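Side-chain contacts in acetyl-CoA C-acetyltransferase (Syntrophomonas wolfei subsp. wolfei, PDB 7N7Z), which probably catalyses the thiolase reaction, the reversible condensation of two acetyl-CoA molecules to acetoacetyl-CoA and free CoA: residues Ala324-Val327 with Leu328-Arg332; Glu166-Ala169 with Glu170-Ile174; Ala98-Ile101 with Ala102-Ile106. All coordinates share one frame; numbering follows the deposited sequence.

Interaction 1 (Ala324-Val327 with Leu328-Arg332); sequences AAQV and LGVVR
Gln326 and Val330, one helical turn apart, run side by side in the same direction because of their first torsions. Gln326 sends CG opposite its backbone N (chi1 177°) and then bends at chi2 (-106°); Val330 keeps CG2 beside its own N. Gln326 NE2 comes to 4.1 Å from Val330 CG2, an approach too loose to be more than side-by-side packing. The same branch, CG2 of Val330, lies 3.4 Å from Gln326 O, the carbonyl that receives Val330 N at 3.0 Å. One residue further along, Val331 N bonds to Val327 O at 2.9 Å, and Val331 CG2 lies 3.5 Å from that oxygen. Leu328 N meets Ala324 O almost straight (179° at the hydrogen), with Leu328 CG 3.4 Å from Ala324 O. Gly329 N bonds to Ala325 O at 2.9 Å. The Gln326 amide has its polar partners outside this turn: NE2 gives to Gly293 O and OE1 accepts from Ala322 N, while the side chain touches Cys388, a predicted catalytic proton acceptor. With both ends of this buried amide engaged, its rotation is probably fixed; the aliphatic branches lie beside the carbonyl oxygens, and the hydrogen bonds within the turn are all backbone to backbone.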
ATOM      1  N   ALA B 324      18.362  10.249 -28.404  1.00 41.72           N
ATOM      2  CA  ALA B 324      19.094  10.505 -29.641  1.00 41.48           C
ATOM      3  C   ALA B 324      18.211  11.218 -30.658  1.00 45.21           C
ATOM      4  O   ALA B 324      18.624  12.210 -31.271  1.00 44.01           O
ATOM      5  CB  ALA B 324      19.629   9.193 -30.215  1.00 43.28           C
ATOM      6  N   ALA B 325      16.986  10.724 -30.849  1.00 43.91           N
ATOM      7  CA  ALA B 325      16.051  11.396 -31.745  1.00 45.50           C
ATOM      8  C   ALA B 325      15.784  12.823 -31.287  1.00 43.57           C
ATOM      9  O   ALA B 325      15.656  13.736 -32.112  1.00 44.09           O
ATOM     10  CB  ALA B 325      14.742  10.609 -31.824  1.00 44.30           C
ATOM     11  N   GLN B 326      15.697  13.033 -29.972  1.00 42.83           N
ATOM     12  CA  GLN B 326      15.461  14.375 -29.451  1.00 43.95           C
ATOM     13  C   GLN B 326      16.582  15.325 -29.850  1.00 43.33           C
ATOM     14  O   GLN B 326      16.328  16.461 -30.265  1.00 43.15           O
ATOM     15  CB  GLN B 326      15.315  14.321 -27.929  1.00 41.36           C
ATOM     16  CG  GLN B 326      15.125  15.678 -27.268  1.00 39.95           C
ATOM     17  CD  GLN B 326      16.364  16.167 -26.534  1.00 42.09           C
ATOM     18  OE1 GLN B 326      17.324  15.421 -26.335  1.00 39.22           O
ATOM     19  NE2 GLN B 326      16.342  17.429 -26.125  1.00 42.25           N
ATOM     20  N   VAL B 327      17.833  14.873 -29.738  1.00 42.53           N
ATOM     21  CA  VAL B 327      18.967  15.713 -30.114  1.00 43.52           C
ATOM     22  C   VAL B 327      18.933  16.008 -31.607  1.00 43.14           C
ATOM     23  O   VAL B 327      19.011  17.167 -32.034  1.00 44.06           O
ATOM     24  CB  VAL B 327      20.290  15.039 -29.711  1.00 43.35           C
ATOM     25  CG1 VAL B 327      21.476  15.923 -30.089  1.00 44.54           C
ATOM     26  CG2 VAL B 327      20.298  14.727 -28.228  1.00 43.23           C
ATOM     27  N   LEU B 328      18.826  14.960 -32.427  1.00 45.32           N
ATOM     28  CA  LEU B 328      18.800  15.160 -33.872  1.00 43.77           C
ATOM     29  C   LEU B 328      17.648  16.065 -34.287  1.00 44.15           C
ATOM     30  O   LEU B 328      17.740  16.758 -35.306  1.00 43.41           O
ATOM     31  CB  LEU B 328      18.709  13.810 -34.583  1.00 45.06           C
ATOM     32  CG  LEU B 328      19.873  12.845 -34.338  1.00 47.52           C
ATOM     33  CD1 LEU B 328      19.709  11.595 -35.187  1.00 50.48           C
ATOM     34  CD2 LEU B 328      21.220  13.499 -34.619  1.00 47.28           C
ATOM     35  N   GLY B 329      16.562  16.079 -33.513  1.00 44.66           N
ATOM     36  CA  GLY B 329      15.509  17.048 -33.761  1.00 47.07           C
ATOM     37  C   GLY B 329      15.945  18.461 -33.427  1.00 46.11           C
ATOM     38  O   GLY B 329      15.589  19.414 -34.126  1.00 49.41           O
ATOM     39  N   VAL B 330      16.727  18.617 -32.356  1.00 43.63           N
ATOM     40  CA  VAL B 330      17.246  19.935 -32.004  1.00 45.29           C
ATOM     41  C   VAL B 330      18.188  20.437 -33.090  1.00 46.65           C
ATOM     42  O   VAL B 330      18.133  21.607 -33.490  1.00 49.21           O
ATOM     43  CB  VAL B 330      17.941  19.885 -30.629  1.00 44.29           C
ATOM     44  CG1 VAL B 330      18.782  21.134 -30.409  1.00 42.16           C
ATOM     45  CG2 VAL B 330      16.910  19.728 -29.521  1.00 44.34           C
ATOM     46  N   VAL B 331      19.071  19.563 -33.582  1.00 47.50           N
ATOM     47  CA  VAL B 331      19.959  19.940 -34.680  1.00 47.53           C
ATOM     48  C   VAL B 331      19.147  20.437 -35.867  1.00 47.33           C
ATOM     49  O   VAL B 331      19.491  21.444 -36.498  1.00 50.41           O
ATOM     50  CB  VAL B 331      20.859  18.753 -35.076  1.00 46.42           C
ATOM     51  CG1 VAL B 331      21.686  19.100 -36.310  1.00 41.69           C
ATOM     52  CG2 VAL B 331      21.764  18.357 -33.925  1.00 45.09           C
ATOM     53  N   ARG B 332      18.059  19.738 -36.191  1.00 47.37           N
ATOM     54  CA  ARG B 332      17.250  20.119 -37.343  1.00 50.31           C
ATOM     55  C   ARG B 332      16.547  21.450 -37.106  1.00 53.68           C
ATOM     56  O   ARG B 332      16.614  22.357 -37.945  1.00 56.41           O
ATOM     57  CB  ARG B 332      16.236  19.019 -37.656  1.00 54.95           C
ATOM     58  CG  ARG B 332      15.590  19.148 -39.027  1.00 58.49           C
ATOM     59  CD  ARG B 332      16.500  18.628 -40.128  1.00 60.43           C
ATOM     60  NE  ARG B 332      16.698  17.187 -40.037  1.00 56.85           N
ATOM     61  CZ  ARG B 332      15.812  16.282 -40.433  1.00 60.53           C
ATOM     62  NH1 ARG B 332      14.648  16.635 -40.955  1.00 55.32           N
ATOM     63  NH2 ARG B 332      16.100  14.991 -40.298  1.00 64.18           N
TER

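Interaction 2 (Glu166-Ala169 with Glu170-Ile174); sequences ENIA and EKYGI
Ala169 O and Ile174 N form the bond that closes this helix end: 2.7 Å long, it enters in the carbonyl plane on a lone pair of Ala169 O. Together with a weak bond from Gly173 N to Glu170 O it defines a Schellman motif, whose C-prime residue is Gly173 with positive phi (62°), a conformation that favours glycine. Upstream, the regular helical bonds continue, Lys171 N to Asn167 O at 2.8 Å being nearly straight, and Glu170 N and Tyr172 N reach Glu166 O and Ile168 O. Glu170 lays its CG 3.3 Å from Glu166 O, while the carboxylate of Glu166 turns to the backbone nitrogens of Val245 and, weakly, Val244. The turn at Gly173 brings Ile174 back beside the helix. Ile174 places CB 4.1 Å from Ala169 CB, and its CD1 stands 4.1 Å from Ile168 CG2, the two isoleucines pointing the same way. The branch used by Ile168 lies opposite its backbone N, since CG1 takes the position beside N (chi1 -81°). Ile168 CG2 also meets Tyr172 CD2 at 4.3 Å, and Lys171 CD lies over one face of that ring, offset toward its rim. The apolar side of this helix end rests on helix 324-336: Ala169 touches Ala325, Ile174 touches Leu328, and Tyr172 packs on Met333 and Glu336, joining helix 161-172 to its neighbour.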
ATOM      1  N   GLU B 166       9.597   9.953 -29.768  1.00 45.22           N
ATOM      2  CA  GLU B 166       9.079   9.319 -30.976  1.00 45.15           C
ATOM      3  C   GLU B 166       8.375  10.337 -31.863  1.00 47.50           C
ATOM      4  O   GLU B 166       8.433  10.247 -33.095  1.00 45.22           O
ATOM      5  CB  GLU B 166       8.125   8.181 -30.609  1.00 44.39           C
ATOM      6  CG  GLU B 166       8.795   6.926 -30.059  1.00 47.10           C
ATOM      7  CD  GLU B 166       9.779   6.292 -31.027  1.00 50.93           C
ATOM      8  OE1 GLU B 166       9.920   6.795 -32.161  1.00 51.77           O
ATOM      9  OE2 GLU B 166      10.412   5.282 -30.650  1.00 46.63           O
ATOM     10  N   ASN B 167       7.702  11.317 -31.255  1.00 44.92           N
ATOM     11  CA  ASN B 167       7.062  12.367 -32.039  1.00 47.41           C
ATOM     12  C   ASN B 167       8.097  13.182 -32.805  1.00 46.62           C
ATOM     13  O   ASN B 167       7.900  13.503 -33.983  1.00 45.89           O
ATOM     14  CB  ASN B 167       6.233  13.278 -31.131  1.00 46.40           C
ATOM     15  CG  ASN B 167       4.988  12.596 -30.583  1.00 47.72           C
ATOM     16  OD1 ASN B 167       4.650  12.760 -29.411  1.00 46.57           O
ATOM     17  ND2 ASN B 167       4.294  11.843 -31.430  1.00 50.69           N
ATOM     18  N   ILE B 168       9.211  13.524 -32.153  1.00 44.16           N
ATOM     19  CA  ILE B 168      10.258  14.283 -32.831  1.00 47.83           C
ATOM     20  C   ILE B 168      10.838  13.470 -33.980  1.00 46.40           C
ATOM     21  O   ILE B 168      11.075  13.995 -35.075  1.00 49.40           O
ATOM     22  CB  ILE B 168      11.347  14.706 -31.827  1.00 48.61           C
ATOM     23  CG1 ILE B 168      10.899  15.959 -31.069  1.00 47.81           C
ATOM     24  CG2 ILE B 168      12.676  14.942 -32.544  1.00 46.95           C
ATOM     25  CD1 ILE B 168      11.850  16.394 -29.971  1.00 52.55           C
ATOM     26  N   ALA B 169      11.080  12.177 -33.751  1.00 45.16           N
ATOM     27  CA  ALA B 169      11.583  11.324 -34.822  1.00 51.36           C
ATOM     28  C   ALA B 169      10.603  11.273 -35.987  1.00 52.93           C
ATOM     29  O   ALA B 169      11.009  11.318 -37.153  1.00 52.88           O
ATOM     30  CB  ALA B 169      11.857   9.918 -34.289  1.00 51.15           C
ATOM     31  N   GLU B 170       9.305  11.185 -35.687  1.00 46.18           N
ATOM     32  CA  GLU B 170       8.301  11.142 -36.745  1.00 49.46           C
ATOM     33  C   GLU B 170       8.255  12.458 -37.515  1.00 50.42           C
ATOM     34  O   GLU B 170       8.313  12.468 -38.750  1.00 51.75           O
ATOM     35  CB  GLU B 170       6.930  10.825 -36.148  1.00 50.25           C
ATOM     36  CG  GLU B 170       6.742   9.372 -35.750  1.00 55.10           C
ATOM     37  CD  GLU B 170       5.280   8.999 -35.594  1.00 56.55           C
ATOM     38  OE1 GLU B 170       4.510   9.824 -35.057  1.00 55.20           O
ATOM     39  OE2 GLU B 170       4.901   7.884 -36.013  1.00 56.70           O
ATOM     40  N   LYS B 171       8.146  13.579 -36.798  1.00 51.24           N
ATOM     41  CA  LYS B 171       8.001  14.873 -37.458  1.00 51.66           C
ATOM     42  C   LYS B 171       9.157  15.138 -38.414  1.00 52.00           C
ATOM     43  O   LYS B 171       8.946  15.480 -39.582  1.00 53.69           O
ATOM     44  CB  LYS B 171       7.903  15.984 -36.411  1.00 54.48           C
ATOM     45  CG  LYS B 171       7.734  17.379 -36.997  1.00 57.14           C
ATOM     46  CD  LYS B 171       7.936  18.458 -35.946  1.00 59.95           C
ATOM     47  CE  LYS B 171       7.939  19.842 -36.577  1.00 62.57           C
ATOM     48  NZ  LYS B 171       8.284  20.908 -35.597  1.00 64.27           N
ATOM     49  N   TYR B 172      10.388  14.995 -37.930  1.00 54.02           N
ATOM     50  CA  TYR B 172      11.572  15.233 -38.744  1.00 56.81           C
ATOM     51  C   TYR B 172      12.059  13.981 -39.459  1.00 56.30           C
ATOM     52  O   TYR B 172      13.066  14.044 -40.171  1.00 56.85           O
ATOM     53  CB  TYR B 172      12.698  15.798 -37.875  1.00 54.72           C
ATOM     54  CG  TYR B 172      12.416  17.189 -37.358  1.00 55.52           C
ATOM     55  CD1 TYR B 172      12.288  18.261 -38.230  1.00 55.73           C
ATOM     56  CD2 TYR B 172      12.273  17.429 -35.999  1.00 53.55           C
ATOM     57  CE1 TYR B 172      12.029  19.535 -37.762  1.00 57.56           C
ATOM     58  CE2 TYR B 172      12.014  18.699 -35.522  1.00 56.87           C
ATOM     59  CZ  TYR B 172      11.892  19.748 -36.407  1.00 56.92           C
ATOM     60  OH  TYR B 172      11.635  21.015 -35.936  1.00 54.46           O
ATOM     61  N   GLY B 173      11.378  12.854 -39.288  1.00 57.58           N
ATOM     62  CA  GLY B 173      11.753  11.639 -39.981  1.00 55.51           C
ATOM     63  C   GLY B 173      13.139  11.148 -39.621  1.00 61.37           C
ATOM     64  O   GLY B 173      13.945  10.845 -40.506  1.00 59.40           O
ATOM     65  N   ILE B 174      13.431  11.072 -38.328  1.00 63.38           N
ATOM     66  CA  ILE B 174      14.691  10.523 -37.844  1.00 63.84           C
ATOM     67  C   ILE B 174      14.544   9.013 -37.743  1.00 63.88           C
ATOM     68  O   ILE B 174      13.536   8.504 -37.240  1.00 64.03           O
ATOM     69  CB  ILE B 174      15.077  11.140 -36.486  1.00 62.98           C
ATOM     70  CG1 ILE B 174      15.295  12.649 -36.632  1.00 62.33           C
ATOM     71  CG2 ILE B 174      16.330  10.474 -35.934  1.00 62.47           C
ATOM     72  CD1 ILE B 174      15.214  13.404 -35.323  1.00 59.72           C
TER

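Interaction 3 (Ala98-Ile101 with Ala102-Ile106); sequences ATEI and ACQNI
Glu100 and Gln104 stack their flat ends, the carboxylate and amide planes 26° apart, with both side chains running the same way. Gln104 OE1 lies 3.7 Å from Glu100 OE1 and equally far from Glu100 CG. Lys110 of the second subunit bridges the two oxygens: its NZ makes a salt bridge to Glu100 OE1 and a hydrogen bond to Gln104 OE1. Glu100 OE2 pairs with Arg97 of its own chain, so the buried carboxylate has a cationic partner at each oxygen, which would probably favour its ionised form. An alanine in place of Gln104 would remove the amide stacked on Glu100 and is likely to leave Lys110 of the second subunit with one acceptor fewer. The second flat group, the amide of Asn105, curls back on the helix: chi1 of -100° carries ND2 to 3.2 Å from Ile101 O. It comes from above that carbonyl's plane with a bent N-H (136°), whereas Asn105 N reaches Ile101 O at 3.1 Å from the other face, and two donors thus grip one oxygen. Ile101 CG2 runs alongside, 4.1 Å from Asn105 ND2. Around the helix, Thr99 CG2 meets Cys103 SG at 4.0 Å, and Thr99 OG1 bonds to Gly95 O. Helix 94-107 lies against the mixed sheet: Ala98 and Ala102 pack on strands 54-58 and 113-121, Thr99, Cys103 and Ile106 on Phe262 of strand 254-264, while Ile101, Gln104 and Asn105 touch the second subunit.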
ATOM      1  N   ALA B  98      16.843  26.475 -10.186  1.00 24.60           N
ATOM      2  CA  ALA B  98      17.402  26.816  -8.882  1.00 30.79           C
ATOM      3  C   ALA B  98      18.569  27.781  -9.033  1.00 30.43           C
ATOM      4  O   ALA B  98      18.718  28.722  -8.245  1.00 32.12           O
ATOM      5  CB  ALA B  98      17.847  25.550  -8.151  1.00 30.19           C
ATOM      6  N   THR B  99      19.407  27.560 -10.049  1.00 28.52           N
ATOM      7  CA  THR B  99      20.519  28.467 -10.305  1.00 32.46           C
ATOM      8  C   THR B  99      20.020  29.871 -10.618  1.00 31.49           C
ATOM      9  O   THR B  99      20.561  30.858 -10.108  1.00 31.54           O
ATOM     10  CB  THR B  99      21.370  27.930 -11.457  1.00 26.99           C
ATOM     11  OG1 THR B  99      21.956  26.680 -11.074  1.00 30.38           O
ATOM     12  CG2 THR B  99      22.471  28.915 -11.822  1.00 27.72           C
ATOM     13  N   GLU B 100      18.983  29.981 -11.452  1.00 33.48           N
ATOM     14  CA  GLU B 100      18.447  31.294 -11.795  1.00 33.06           C
ATOM     15  C   GLU B 100      17.871  31.988 -10.568  1.00 33.67           C
ATOM     16  O   GLU B 100      18.183  33.154 -10.294  1.00 32.71           O
ATOM     17  CB  GLU B 100      17.382  31.158 -12.883  1.00 34.10           C
ATOM     18  CG  GLU B 100      17.045  32.472 -13.570  1.00 38.58           C
ATOM     19  CD  GLU B 100      15.914  32.345 -14.574  1.00 40.08           C
ATOM     20  OE1 GLU B 100      16.015  32.952 -15.662  1.00 39.54           O
ATOM     21  OE2 GLU B 100      14.920  31.649 -14.275  1.00 39.95           O
ATOM     22  N   ILE B 101      17.019  31.286  -9.817  1.00 33.00           N
ATOM     23  CA  ILE B 101      16.386  31.889  -8.645  1.00 34.71           C
ATOM     24  C   ILE B 101      17.444  32.450  -7.703  1.00 32.34           C
ATOM     25  O   ILE B 101      17.330  33.578  -7.209  1.00 34.03           O
ATOM     26  CB  ILE B 101      15.487  30.861  -7.932  1.00 30.88           C
ATOM     27  CG1 ILE B 101      14.268  30.530  -8.796  1.00 33.57           C
ATOM     28  CG2 ILE B 101      15.049  31.391  -6.571  1.00 34.13           C
ATOM     29  CD1 ILE B 101      13.574  29.241  -8.405  1.00 31.63           C
ATOM     30  N   ALA B 102      18.490  31.666  -7.439  1.00 33.36           N
ATOM     31  CA  ALA B 102      19.553  32.128  -6.554  1.00 34.84           C
ATOM     32  C   ALA B 102      20.306  33.304  -7.163  1.00 35.53           C
ATOM     33  O   ALA B 102      20.583  34.295  -6.476  1.00 32.31           O
ATOM     34  CB  ALA B 102      20.516  30.981  -6.251  1.00 30.56           C
ATOM     35  N   CYS B 103      20.643  33.217  -8.449  1.00 33.53           N
ATOM     36  CA  CYS B 103      21.426  34.276  -9.077  1.00 35.11           C
ATOM     37  C   CYS B 103      20.643  35.583  -9.127  1.00 38.04           C
ATOM     38  O   CYS B 103      21.198  36.656  -8.863  1.00 35.71           O
ATOM     39  CB  CYS B 103      21.851  33.844 -10.479  1.00 33.87           C
ATOM     40  SG  CYS B 103      23.155  32.579 -10.492  1.00 38.84           S
ATOM     41  N   GLN B 104      19.352  35.515  -9.459  1.00 36.03           N
ATOM     42  CA  GLN B 104      18.548  36.731  -9.505  1.00 38.05           C
ATOM     43  C   GLN B 104      18.370  37.331  -8.118  1.00 39.30           C
ATOM     44  O   GLN B 104      18.267  38.555  -7.983  1.00 40.37           O
ATOM     45  CB  GLN B 104      17.193  36.440 -10.151  1.00 40.62           C
ATOM     46  CG  GLN B 104      17.295  36.136 -11.641  1.00 40.48           C
ATOM     47  CD  GLN B 104      15.951  35.924 -12.318  1.00 42.22           C
ATOM     48  OE1 GLN B 104      15.850  35.999 -13.542  1.00 40.89           O
ATOM     49  NE2 GLN B 104      14.914  35.649 -11.529  1.00 42.26           N
ATOM     50  N   ASN B 105      18.335  36.495  -7.077  1.00 36.62           N
ATOM     51  CA  ASN B 105      18.367  37.022  -5.716  1.00 40.03           C
ATOM     52  C   ASN B 105      19.664  37.780  -5.462  1.00 39.80           C
ATOM     53  O   ASN B 105      19.665  38.823  -4.800  1.00 41.77           O
ATOM     54  CB  ASN B 105      18.206  35.884  -4.708  1.00 36.73           C
ATOM     55  CG  ASN B 105      16.793  35.778  -4.168  1.00 39.10           C
ATOM     56  OD1 ASN B 105      16.281  36.705  -3.542  1.00 39.60           O
ATOM     57  ND2 ASN B 105      16.155  34.640  -4.409  1.00 42.88           N
ATOM     58  N   ILE B 106      20.780  37.269  -5.983  1.00 36.44           N
ATOM     59  CA  ILE B 106      22.054  37.964  -5.829  1.00 38.35           C
ATOM     60  C   ILE B 106      22.088  39.208  -6.708  1.00 39.99           C
ATOM     61  O   ILE B 106      22.631  40.247  -6.315  1.00 40.60           O
ATOM     62  CB  ILE B 106      23.220  37.008  -6.142  1.00 37.48           C
ATOM     63  CG1 ILE B 106      23.232  35.850  -5.139  1.00 34.54           C
ATOM     64  CG2 ILE B 106      24.550  37.757  -6.121  1.00 37.19           C
ATOM     65  CD1 ILE B 106      24.368  34.864  -5.336  1.00 37.68           C
TER

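In the fold
Interactions 1 and 2 are neighbours, their centres 9 Å apart: Ile168 CG2 and Ile174 CD1 pack against Ala325 O at 3.2 and 3.3 Å, and Arg332 NH1 makes a weak hydrogen bond to Tyr172 O. They join helix 324-336, in the C-terminal thiolase domain, to helix 161-172, in the N-terminal one. Interaction 3 stands apart, its centre 29 Å from that of interaction 1 and 35 Å from that of interaction 2. Burial separates them too: interactions 1 and 3 are buried, whereas the helix end of interaction 2 is partly exposed. Chemistry follows place, with a glutamine beside a predicted catalytic cysteine in interaction 1, a glycine-terminated helix in interaction 2, and charged and amide groups at a subunit interface in interaction 3.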